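Local coordinates for protein muconate lactonizing enzyme (PDB 3I4K) that belongs to the muconate lactonizing enzyme branch of the enolase superfamily, joining an N-terminal cap domain to a barrel domain that binds a magnesium ion, at residues G91-L96 with A108-A113; M114-A119 with V124-L129; L274-T277 with G281-E284. All coordinates share one frame; numbering follows the deposited sequence.

Contact 1 of 3, residues G91-L96 with A108-A113; sequences GIMADL and AAVDVA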
# COMPACT_ATOMS: atom_id res chain seq x y z
N GLY A 91 -11.95 -7.44 0.48
CA GLY A 91 -12.78 -7.90 1.58
C GLY A 91 -12.63 -9.39 1.85
O GLY A 91 -12.66 -9.84 3.00
N ILE A 92 -12.47 -10.16 0.78
CA ILE A 92 -12.31 -11.60 0.91
C ILE A 92 -10.99 -11.90 1.60
O ILE A 92 -10.94 -12.72 2.52
CB ILE A 92 -12.38 -12.27 -0.48
CG1 ILE A 92 -13.79 -12.08 -1.06
CG2 ILE A 92 -12.04 -13.75 -0.36
CD1 ILE A 92 -13.94 -12.55 -2.48
N MSE A 93 -9.92 -11.23 1.16
CA MSE A 93 -8.61 -11.44 1.77
C MSE A 93 -8.69 -11.16 3.27
O MSE A 93 -8.09 -11.87 4.08
CB MSE A 93 -7.55 -10.54 1.12
CG MSE A 93 -7.28 -10.87 -0.34
SE MSE A 93 -6.73 -12.72 -0.62
CE MSE A 93 -8.48 -13.54 -0.81
N ALA A 94 -9.45 -10.14 3.64
CA ALA A 94 -9.61 -9.80 5.04
C ALA A 94 -10.36 -10.91 5.77
O ALA A 94 -10.05 -11.22 6.92
CB ALA A 94 -10.36 -8.48 5.19
N ASP A 95 -11.35 -11.52 5.12
CA ASP A 95 -12.10 -12.58 5.76
C ASP A 95 -11.30 -13.88 5.88
O ASP A 95 -11.63 -14.72 6.71
CB ASP A 95 -13.42 -12.85 5.03
CG ASP A 95 -14.38 -11.69 5.13
OD1 ASP A 95 -14.49 -11.08 6.22
OD2 ASP A 95 -15.05 -11.38 4.12
N LEU A 96 -10.28 -14.06 5.05
CA LEU A 96 -9.48 -15.27 5.14
C LEU A 96 -8.84 -15.37 6.52
O LEU A 96 -8.72 -16.46 7.09
CB LEU A 96 -8.40 -15.30 4.06
CG LEU A 96 -8.85 -15.27 2.60
CD1 LEU A 96 -7.67 -15.63 1.71
CD2 LEU A 96 -10.01 -16.25 2.39
N ALA A 108 -1.35 -16.39 -0.68
CA ALA A 108 -0.87 -15.68 -1.86
C ALA A 108 -1.46 -16.26 -3.15
O ALA A 108 -1.77 -15.52 -4.09
CB ALA A 108 0.64 -15.72 -1.91
N ALA A 109 -1.62 -17.58 -3.20
CA ALA A 109 -2.18 -18.20 -4.40
C ALA A 109 -3.61 -17.74 -4.60
O ALA A 109 -3.99 -17.37 -5.71
CB ALA A 109 -2.13 -19.72 -4.27
N VAL A 110 -4.40 -17.74 -3.53
CA VAL A 110 -5.79 -17.30 -3.62
C VAL A 110 -5.86 -15.85 -4.09
O VAL A 110 -6.68 -15.49 -4.95
CB VAL A 110 -6.51 -17.43 -2.26
CG1 VAL A 110 -7.97 -16.99 -2.40
CG2 VAL A 110 -6.44 -18.86 -1.77
N ASP A 111 -4.98 -15.02 -3.54
CA ASP A 111 -4.93 -13.61 -3.91
C ASP A 111 -4.63 -13.44 -5.40
O ASP A 111 -5.36 -12.76 -6.11
CB ASP A 111 -3.86 -12.90 -3.06
CG ASP A 111 -3.58 -11.48 -3.51
OD1 ASP A 111 -3.03 -11.31 -4.62
OD2 ASP A 111 -3.90 -10.53 -2.76
N VAL A 112 -3.55 -14.06 -5.88
CA VAL A 112 -3.16 -13.94 -7.28
C VAL A 112 -4.22 -14.49 -8.23
O VAL A 112 -4.48 -13.91 -9.28
CB VAL A 112 -1.83 -14.64 -7.55
CG1 VAL A 112 -1.55 -14.68 -9.05
CG2 VAL A 112 -0.71 -13.90 -6.84
N ALA A 113 -4.83 -15.62 -7.87
CA ALA A 113 -5.87 -16.22 -8.71
C ALA A 113 -7.03 -15.25 -8.86
O ALA A 113 -7.57 -15.09 -9.95
CB ALA A 113 -6.36 -17.53 -8.08

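Contact 2 of 3, residues M114-A119 with V124-L129; sequences MHDAWA and VPVRDL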
# COMPACT_ATOMS: atom_id res chain seq x y z
N MSE A 114 -7.40 -14.58 -7.77
CA MSE A 114 -8.48 -13.62 -7.80
C MSE A 114 -8.14 -12.40 -8.65
O MSE A 114 -9.00 -11.87 -9.36
CB MSE A 114 -8.87 -13.20 -6.39
CG MSE A 114 -9.61 -14.28 -5.64
SE MSE A 114 -10.58 -13.60 -4.13
CE MSE A 114 -11.57 -12.19 -5.02
N HIS A 115 -6.90 -11.95 -8.56
CA HIS A 115 -6.46 -10.80 -9.34
C HIS A 115 -6.50 -11.15 -10.82
O HIS A 115 -6.97 -10.35 -11.64
CB HIS A 115 -5.03 -10.41 -8.94
CG HIS A 115 -4.97 -9.48 -7.76
ND1 HIS A 115 -5.04 -8.11 -7.88
CD2 HIS A 115 -4.86 -9.74 -6.44
CE1 HIS A 115 -4.97 -7.56 -6.68
NE2 HIS A 115 -4.86 -8.53 -5.79
N ASP A 116 -6.02 -12.33 -11.16
CA ASP A 116 -6.01 -12.78 -12.55
C ASP A 116 -7.45 -12.83 -13.10
O ASP A 116 -7.77 -12.19 -14.09
CB ASP A 116 -5.34 -14.16 -12.65
CG ASP A 116 -4.96 -14.55 -14.08
OD1 ASP A 116 -4.59 -13.66 -14.88
OD2 ASP A 116 -5.01 -15.76 -14.38
N ALA A 117 -8.32 -13.57 -12.41
CA ALA A 117 -9.71 -13.70 -12.82
C ALA A 117 -10.40 -12.35 -13.01
O ALA A 117 -11.21 -12.18 -13.93
CB ALA A 117 -10.47 -14.53 -11.78
N TRP A 118 -10.09 -11.39 -12.15
CA TRP A 118 -10.69 -10.06 -12.21
C TRP A 118 -10.10 -9.21 -13.35
O TRP A 118 -10.84 -8.57 -14.11
CB TRP A 118 -10.50 -9.35 -10.87
CG TRP A 118 -11.43 -8.20 -10.61
CD1 TRP A 118 -12.57 -7.89 -11.29
CD2 TRP A 118 -11.33 -7.24 -9.55
NE1 TRP A 118 -13.19 -6.80 -10.73
CE2 TRP A 118 -12.45 -6.38 -9.65
CE3 TRP A 118 -10.40 -7.02 -8.53
CZ2 TRP A 118 -12.66 -5.32 -8.77
CZ3 TRP A 118 -10.61 -5.97 -7.65
CH2 TRP A 118 -11.73 -5.13 -7.77
N ALA A 119 -8.78 -9.20 -13.48
CA ALA A 119 -8.13 -8.42 -14.52
C ALA A 119 -8.52 -8.91 -15.92
O ALA A 119 -8.66 -8.12 -16.85
CB ALA A 119 -6.61 -8.48 -14.36
N VAL A 124 -7.93 -6.34 -18.75
CA VAL A 124 -6.76 -5.51 -18.49
C VAL A 124 -5.66 -6.36 -17.84
O VAL A 124 -5.92 -7.46 -17.36
CB VAL A 124 -7.09 -4.36 -17.52
CG1 VAL A 124 -8.13 -3.45 -18.13
CG2 VAL A 124 -7.58 -4.92 -16.20
N PRO A 125 -4.42 -5.85 -17.83
CA PRO A 125 -3.31 -6.59 -17.21
C PRO A 125 -3.57 -6.59 -15.70
O PRO A 125 -4.35 -5.78 -15.21
CB PRO A 125 -2.09 -5.74 -17.56
CG PRO A 125 -2.51 -4.96 -18.77
CD PRO A 125 -3.93 -4.62 -18.48
N VAL A 126 -2.92 -7.48 -14.96
CA VAL A 126 -3.11 -7.50 -13.52
C VAL A 126 -2.56 -6.21 -12.88
O VAL A 126 -3.08 -5.75 -11.86
CB VAL A 126 -2.42 -8.72 -12.88
CG1 VAL A 126 -2.06 -8.43 -11.43
CG2 VAL A 126 -3.35 -9.94 -12.96
N ARG A 127 -1.53 -5.63 -13.48
CA ARG A 127 -0.91 -4.41 -12.96
C ARG A 127 -1.83 -3.20 -12.97
O ARG A 127 -1.63 -2.25 -12.21
CB ARG A 127 0.35 -4.07 -13.75
CG ARG A 127 0.07 -3.84 -15.22
CD ARG A 127 1.32 -3.44 -15.97
NE ARG A 127 1.03 -3.19 -17.37
CZ ARG A 127 0.78 -4.14 -18.26
NH1 ARG A 127 0.80 -5.41 -17.89
NH2 ARG A 127 0.50 -3.82 -19.52
N ASP A 128 -2.84 -3.21 -13.83
CA ASP A 128 -3.76 -2.08 -13.89
C ASP A 128 -4.71 -2.11 -12.69
O ASP A 128 -5.53 -1.21 -12.52
CB ASP A 128 -4.56 -2.09 -15.20
CG ASP A 128 -3.73 -1.66 -16.39
OD1 ASP A 128 -2.58 -1.20 -16.21
OD2 ASP A 128 -4.24 -1.79 -17.52
N LEU A 129 -4.61 -3.15 -11.87
CA LEU A 129 -5.44 -3.23 -10.67
C LEU A 129 -4.53 -2.85 -9.51
O LEU A 129 -4.97 -2.73 -8.36
CB LEU A 129 -5.97 -4.64 -10.46
CG LEU A 129 -6.92 -5.23 -11.50
CD1 LEU A 129 -7.46 -6.56 -11.00
CD2 LEU A 129 -8.06 -4.27 -11.76

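Contact 3 of 3, residues L274-T277 with G281-E284; sequences LKTT and GLLE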
# COMPACT_ATOMS: atom_id res chain seq x y z
N LEU A 274 11.34 -8.79 -1.49
CA LEU A 274 9.89 -8.80 -1.60
C LEU A 274 9.42 -9.85 -2.60
O LEU A 274 9.81 -9.84 -3.76
CB LEU A 274 9.42 -7.39 -1.98
CG LEU A 274 8.11 -6.94 -2.64
CD1 LEU A 274 7.00 -7.96 -2.53
CD2 LEU A 274 7.73 -5.61 -2.02
N LYS A 275 8.58 -10.77 -2.12
CA LYS A 275 8.05 -11.85 -2.95
C LYS A 275 6.54 -11.89 -2.75
O LYS A 275 6.06 -12.02 -1.62
CB LYS A 275 8.65 -13.19 -2.51
CG LYS A 275 10.16 -13.21 -2.38
CD LYS A 275 10.65 -14.59 -1.93
CE LYS A 275 12.17 -14.61 -1.78
NZ LYS A 275 12.67 -15.87 -1.17
N THR A 276 5.80 -11.77 -3.85
CA THR A 276 4.34 -11.78 -3.78
C THR A 276 3.81 -13.06 -3.14
O THR A 276 2.75 -13.05 -2.51
CB THR A 276 3.74 -11.58 -5.19
OG1 THR A 276 4.27 -12.57 -6.09
CG2 THR A 276 4.09 -10.19 -5.71
N THR A 277 4.55 -14.15 -3.29
CA THR A 277 4.13 -15.42 -2.71
C THR A 277 4.31 -15.45 -1.19
O THR A 277 3.37 -15.77 -0.45
CB THR A 277 4.90 -16.60 -3.35
OG1 THR A 277 6.29 -16.28 -3.45
CG2 THR A 277 4.35 -16.89 -4.75
N GLY A 281 0.21 -12.55 -1.11
CA GLY A 281 -0.58 -11.85 -2.10
C GLY A 281 -0.04 -10.54 -2.63
O GLY A 281 0.95 -9.99 -2.13
N LEU A 282 -0.72 -10.02 -3.65
CA LEU A 282 -0.33 -8.76 -4.25
C LEU A 282 -0.73 -7.59 -3.33
O LEU A 282 -0.06 -6.56 -3.30
CB LEU A 282 -0.98 -8.62 -5.63
CG LEU A 282 -0.48 -9.62 -6.67
CD1 LEU A 282 -1.50 -9.77 -7.79
CD2 LEU A 282 0.88 -9.15 -7.22
N LEU A 283 -1.82 -7.74 -2.58
CA LEU A 283 -2.24 -6.67 -1.68
C LEU A 283 -1.20 -6.53 -0.57
O LEU A 283 -0.70 -5.43 -0.31
CB LEU A 283 -3.63 -6.95 -1.07
CG LEU A 283 -4.82 -7.09 -2.03
CD1 LEU A 283 -6.11 -7.19 -1.22
CD2 LEU A 283 -4.90 -5.91 -2.99
N GLU A 284 -0.86 -7.64 0.08
CA GLU A 284 0.13 -7.61 1.15
C GLU A 284 1.47 -7.10 0.65
O GLU A 284 2.13 -6.32 1.34
CB GLU A 284 0.32 -9.01 1.76
CG GLU A 284 -0.87 -9.45 2.60
CD GLU A 284 -1.19 -8.47 3.72
OE1 GLU A 284 -0.30 -8.24 4.57
OE2 GLU A 284 -2.31 -7.93 3.76

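Contact 1 of 3, residues G91-L96 with A108-A113
The selenomethionine M93 reaches from helix 89-99 to two consecutive residues of helix 104-121, V110 and D111, and takes part in two of the three side-chain touches. The apolar part is small. M93 CE lies 3.8 Å from V110 CG1, while the selenium touches the aliphatic part of the aspartate, with M93 SE 3.8 Å from D111 CB. M93 starts off along its own helix surface, but bends at both chi2 (-56°) and chi3 (87°), which folds the selenoether over toward the facing helix. The two side chains M93 and D111 cross at about a right angle. One turn further along, L96 adds a looser touch, L96 CD1 to V110 CG1 at 4.3 Å, so this one valine methyl receives both partners.

No hydrogen bond joins the two segments; the carboxylate of D111 is instead used at the start of helix 282-294, where OD1 accepts a hydrogen bond from L282 N and OD2 a weak one from L283 N. Lying at a helix N-terminus, this buried group probably stays ionised.

The backbones keep well apart. The axes of the two segments come no nearer than 10.9 Å and run antiparallel, at 167°, which leaves the long side chains of M93 and L96 to bridge the gap. Helix 66-81 packs against both, through I92 and L96 on one side and V110 on the other. The arrangement is an antiparallel helical hairpin within the helical part of the N-terminal cap domain, which in enolase superfamily members follows a three-stranded antiparallel sheet.

Contact 2 of 3, residues M114-A119 with V124-L129
The H115 imidazole and the W118 indole, both on helix 104-121, are met obliquely by the same methyl of L129. L129 CD1 is 3.9 Å from W118 CE3 and 4.2 Å from H115 ND1, a nitrogen that is buried here and has no polar partner in the model. H115 also packs on L89, L282 and L283, whereas W118 extends to D128 of the second subunit. Within segment 124-129 the guanidinium of R127 has P125 CG over one face, 3.0 Å above its plane and offset toward the rim.

L129 carries its methyl to the helix on an extended chain, chi2 being -173°, and the same CD1 also lies 4.0 Å from A119 CB. A119 is the small residue around which the returning chain folds: V126 CG2 approaches its CB at 3.8 Å, and the backbone oxygen of V124 comes in tightly, V124 O to A119 CB measuring 3.2 Å.

This is a chain reversal at the end of the last long helix of the cap domain. The peptide doubles back along the final turns, makes a short 3-10 segment at 127-129 and then leads on to strand 137-144, the first of the barrel. One nearly straight hydrogen bond crosses the reversal, V124 N to A119 O at 2.7 Å (172°). V124 CG2, set between its backbone N and carbonyl carbon, rests 3.4 Å from that same A119 O.

The CB of D116 is directed away from segment 124-129, and its carboxylate is held by Y50 N, L360 N and R120. Beyond the turn, V124 and V126 form backbone hydrogen bonds with G359, and V124 packs on L122 of the second subunit.

Contact 3 of 3, residues L274-T277 with G281-E284
T276 meets L282 through its methyl group and G281 through its backbone carbonyl. From CB the side chain forks at once. CB itself stays 4.3 Å from L282 CD2, and the branches then part. With chi1 at 55°, OG1 sits between the backbone N and the carbonyl carbon, and there it shares a hydrogen bond with the hydroxyl of S314 on helix 308-320. The other branch, CG2, lies anti to the carbonyl carbon and ends 3.7 Å from L282 CD2. The two side chains run side by side and point the same way, so they meet along their flanks. F317 packs on both T276 and L282, adding an aromatic side to this small apolar cluster.

The segments belong to a strand-loop-helix unit of the barrel domain, a modified TIM barrel: strand 271-274 ends, the loop turns, and helix 282-294 sets off down the outside. The turn is closed by the backbone. G281 N donates to T276 O at 2.9 Å, with an N-H...O angle of 154°. G281 occupies the N-cap position of the helix and adopts a positive phi, a conformation suited to a residue without a side chain. Its own carbonyl oxygen is hydrogen-bonded to S285 OG within the first turn, and the S285 side chain also packs on T276.

K275, the residue before T276, has its CB directed away from segment 281-284 and extends toward the mouth of the barrel, where NZ is hydrogen-bonded to D251 OD2, a carboxylate of the magnesium site, and may help to position it.

Contacts 1 and 2 follow one another along helix 104-121, their centres about 13 Å apart; they touch through M114, whose CE lies 3.5 Å from I92 CD1 and whose SE lies 3.9 Å from M93 CE. Contact 3 belongs to the barrel domain, yet it touches both: D111 OD1 is 2.8 Å from L282 N, and H115 CG is 3.5 Å from L282 CD1. Helix 104-121 of the cap domain is thus seated against the start of helix 282-294, with L282 common to the two junctions. Contact 3 is also the one tied to the magnesium site of D200, E226 and D251, through K275. Contacts 1 and 2 instead reach outward to the second subunit.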